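Local structure of PLP-Dependent L-Arginine Hydroxylase MppP (6C9B) at residues P36-I41 against S266-D271. The protein is a PLP-dependent oxidase that acts on L-arginine and gives 4-hydroxy-2-ketoarginine and 2-ketoarginine as products. Sequence-based numbering, arbitrary orientation.
Sequences PGQQKI and SRDAAD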
ATOM      1  N   PRO B  36     -20.685  -0.838  20.289  1.00 25.96           N
ATOM      2  CA  PRO B  36     -21.760  -1.735  19.831  1.00 26.87           C
ATOM      3  C   PRO B  36     -22.203  -1.479  18.402  1.00 34.12           C
ATOM      4  O   PRO B  36     -22.476  -2.423  17.652  1.00 29.45           O
ATOM      5  CB  PRO B  36     -22.884  -1.452  20.834  1.00 27.23           C
ATOM      6  CG  PRO B  36     -22.183  -0.966  22.058  1.00 33.18           C
ATOM      7  CD  PRO B  36     -21.007  -0.186  21.566  1.00 30.76           C
ATOM      8  N   GLY B  37     -22.289  -0.213  18.001  1.00 29.30           N
ATOM      9  CA  GLY B  37     -22.692   0.085  16.641  1.00 26.57           C
ATOM     10  C   GLY B  37     -21.651  -0.364  15.630  1.00 26.83           C
ATOM     11  O   GLY B  37     -21.987  -0.847  14.546  1.00 27.71           O
ATOM     12  N   GLN B  38     -20.374  -0.245  15.985  1.00 23.08           N
ATOM     13  CA  GLN B  38     -19.313  -0.688  15.078  1.00 22.14           C
ATOM     14  C   GLN B  38     -19.258  -2.210  15.017  1.00 25.44           C
ATOM     15  O   GLN B  38     -19.023  -2.780  13.952  1.00 23.93           O
ATOM     16  CB  GLN B  38     -17.961  -0.101  15.509  1.00 24.23           C
ATOM     17  CG  GLN B  38     -17.852   1.418  15.331  1.00 23.29           C
ATOM     18  CD  GLN B  38     -16.661   2.013  16.077  1.00 26.94           C
ATOM     19  OE1 GLN B  38     -16.138   1.419  17.027  1.00 26.77           O
ATOM     20  NE2 GLN B  38     -16.248   3.220  15.664  1.00 23.13           N
ATOM     21  N   GLN B  39     -19.531  -2.893  16.136  1.00 24.41           N
ATOM     22  CA  GLN B  39     -19.570  -4.351  16.088  1.00 23.19           C
ATOM     23  C   GLN B  39     -20.683  -4.835  15.174  1.00 26.12           C
ATOM     24  O   GLN B  39     -20.520  -5.848  14.484  1.00 25.47           O
ATOM     25  CB  GLN B  39     -19.728  -4.917  17.492  1.00 26.47           C
ATOM     26  CG  GLN B  39     -19.786  -6.456  17.546  1.00 28.48           C
ATOM     27  CD  GLN B  39     -18.457  -7.103  17.179  1.00 35.52           C
ATOM     28  OE1 GLN B  39     -17.426  -6.815  17.786  1.00 34.75           O
ATOM     29  NE2 GLN B  39     -18.478  -7.984  16.183  1.00 32.61           N
ATOM     30  N   LYS B  40     -21.816  -4.122  15.141  1.00 26.72           N
ATOM     31  CA  LYS B  40     -22.882  -4.481  14.212  1.00 32.33           C
ATOM     32  C   LYS B  40     -22.392  -4.464  12.770  1.00 30.76           C
ATOM     33  O   LYS B  40     -22.836  -5.278  11.955  1.00 26.37           O
ATOM     34  CB  LYS B  40     -24.072  -3.537  14.368  1.00 31.84           C
ATOM     35  CG  LYS B  40     -25.156  -4.038  15.278  1.00 53.41           C
ATOM     36  CD  LYS B  40     -26.503  -3.437  14.894  1.00 78.89           C
ATOM     37  CE  LYS B  40     -27.010  -3.976  13.550  1.00 88.38           C
ATOM     38  NZ  LYS B  40     -28.279  -3.328  13.123  1.00 91.84           N
ATOM     39  N   ILE B  41     -21.523  -3.508  12.419  1.00 25.38           N
ATOM     40  CA  ILE B  41     -20.944  -3.481  11.075  1.00 23.33           C
ATOM     41  C   ILE B  41     -20.107  -4.729  10.846  1.00 24.18           C
ATOM     42  O   ILE B  41     -20.216  -5.405   9.814  1.00 27.46           O
ATOM     43  CB  ILE B  41     -20.104  -2.203  10.867  1.00 25.57           C
ATOM     44  CG1 ILE B  41     -20.968  -0.954  11.034  1.00 27.35           C
ATOM     45  CG2 ILE B  41     -19.462  -2.218   9.475  1.00 24.77           C
ATOM     46  CD1 ILE B  41     -20.168   0.364  11.154  1.00 28.78           C
ATOM     47  N   SER B 266     -18.357   5.521   8.698  1.00 24.08           N
ATOM     48  CA  SER B 266     -18.652   6.941   8.586  1.00 23.03           C
ATOM     49  C   SER B 266     -20.099   7.228   8.941  1.00 27.10           C
ATOM     50  O   SER B 266     -20.387   8.222   9.605  1.00 28.26           O
ATOM     51  CB  SER B 266     -18.369   7.441   7.171  1.00 22.50           C
ATOM     52  OG  SER B 266     -16.990   7.442   6.898  1.00 23.80           O
ATOM     53  N   ARG B 267     -21.023   6.365   8.513  1.00 24.83           N
ATOM     54  CA  ARG B 267     -22.428   6.594   8.841  1.00 30.39           C
ATOM     55  C   ARG B 267     -22.688   6.414  10.334  1.00 28.90           C
ATOM     56  O   ARG B 267     -23.474   7.159  10.930  1.00 32.06           O
ATOM     57  CB  ARG B 267     -23.304   5.664   7.997  1.00 31.54           C
ATOM     58  CG  ARG B 267     -23.271   6.061   6.515  1.00 39.56           C
ATOM     59  CD  ARG B 267     -24.019   5.104   5.591  1.00 43.06           C
ATOM     60  NE  ARG B 267     -24.100   5.658   4.232  1.00 44.64           N
ATOM     61  CZ  ARG B 267     -24.575   5.005   3.175  1.00 46.16           C
ATOM     62  NH1 ARG B 267     -25.021   3.761   3.297  1.00 41.94           N
ATOM     63  NH2 ARG B 267     -24.601   5.598   1.990  1.00 63.05           N
ATOM     64  N   ASP B 268     -22.051   5.415  10.950  1.00 28.24           N
ATOM     65  CA  ASP B 268     -22.173   5.227  12.389  1.00 30.57           C
ATOM     66  C   ASP B 268     -21.619   6.435  13.135  1.00 28.31           C
ATOM     67  O   ASP B 268     -22.192   6.875  14.147  1.00 27.27           O
ATOM     68  CB  ASP B 268     -21.433   3.953  12.796  1.00 30.35           C
ATOM     69  CG  ASP B 268     -21.337   3.784  14.277  1.00 28.62           C
ATOM     70  OD1 ASP B 268     -22.297   3.264  14.873  1.00 31.56           O
ATOM     71  OD2 ASP B 268     -20.316   4.182  14.864  1.00 29.01           O
ATOM     72  N   ALA B 269     -20.484   6.959  12.657  1.00 26.78           N
ATOM     73  CA  ALA B 269     -19.903   8.170  13.228  1.00 27.49           C
ATOM     74  C   ALA B 269     -20.865   9.346  13.112  1.00 29.07           C
ATOM     75  O   ALA B 269     -21.006  10.128  14.055  1.00 27.37           O
ATOM     76  CB  ALA B 269     -18.564   8.473  12.541  1.00 22.77           C
ATOM     77  N   ALA B 270     -21.567   9.466  11.982  1.00 26.69           N
ATOM     78  CA  ALA B 270     -22.495  10.579  11.808  1.00 28.55           C
ATOM     79  C   ALA B 270     -23.707  10.452  12.721  1.00 31.59           C
ATOM     80  O   ALA B 270     -24.300  11.464  13.106  1.00 34.56           O
ATOM     81  CB  ALA B 270     -22.958  10.671  10.354  1.00 33.88           C
ATOM     82  N   ASP B 271     -24.081   9.226  13.081  1.00 31.47           N
ATOM     83  CA  ASP B 271     -25.238   8.970  13.926  1.00 36.39           C
ATOM     84  C   ASP B 271     -24.944   9.121  15.415  1.00 39.87           C
ATOM     85  O   ASP B 271     -25.812   8.795  16.229  1.00 47.88           O
ATOM     86  CB  ASP B 271     -25.780   7.559  13.665  1.00 49.93           C
ATOM     87  CG  ASP B 271     -26.493   7.446  12.335  1.00 74.64           C
ATOM     88  OD1 ASP B 271     -26.864   8.497  11.770  1.00 86.34           O
ATOM     89  OD2 ASP B 271     -26.694   6.308  11.860  1.00 86.07           O
TER
HETATM   90  O   HOH W   1     -18.001   4.810  13.741  1.00 23.11           O
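With CG trans to the backbone N (chi1 172°), Asp268 sends its carboxylate straight across to the first turn of helix 36-43, between Gly37 and Gln38. The Gln38 side chain, its CG beside the backbone N and the chain extended from there on, runs at about a right angle to Asp268. One carboxylate oxygen goes to each residue: OD1 of Asp268 lies 3.7 Å from CA of Gly37, and OD2 of Asp268 lies the same 3.7 Å from CG of Gln38. Gly37 has no side chain, so OD1 of Asp268 comes up against the backbone itself.

The polar link runs through one water, which takes a hydrogen bond from NE2 of Gln38 at 3.0 Å and gives one to OD2 of Asp268 at 2.6 Å. The amide and carboxylate planes are 42° apart. At the other end of the amide, OE1 of Gln38 accepts from the backbone N of Ser35, so both ends fix how the amide is turned. One turn on from Gly37, CD1 of Ile41 reaches CB of Asp268 at 4.1 Å, while the same isoleucine also packs on Leu261, Glu264 and Phe265.

The two short segments run nearly antiparallel (157°) with axes 10.1 Å apart, a spacing spanned by Asp268 from one side, Gln38 and Ile41 from the other, and the water between Gln38 and Asp268. This is a sparse, water-bridged helix-helix contact, well away from the product pocket, which lays the short helix 36-43, near the N-terminus, against the long helix 256-291 of an aminotransferase-type fold.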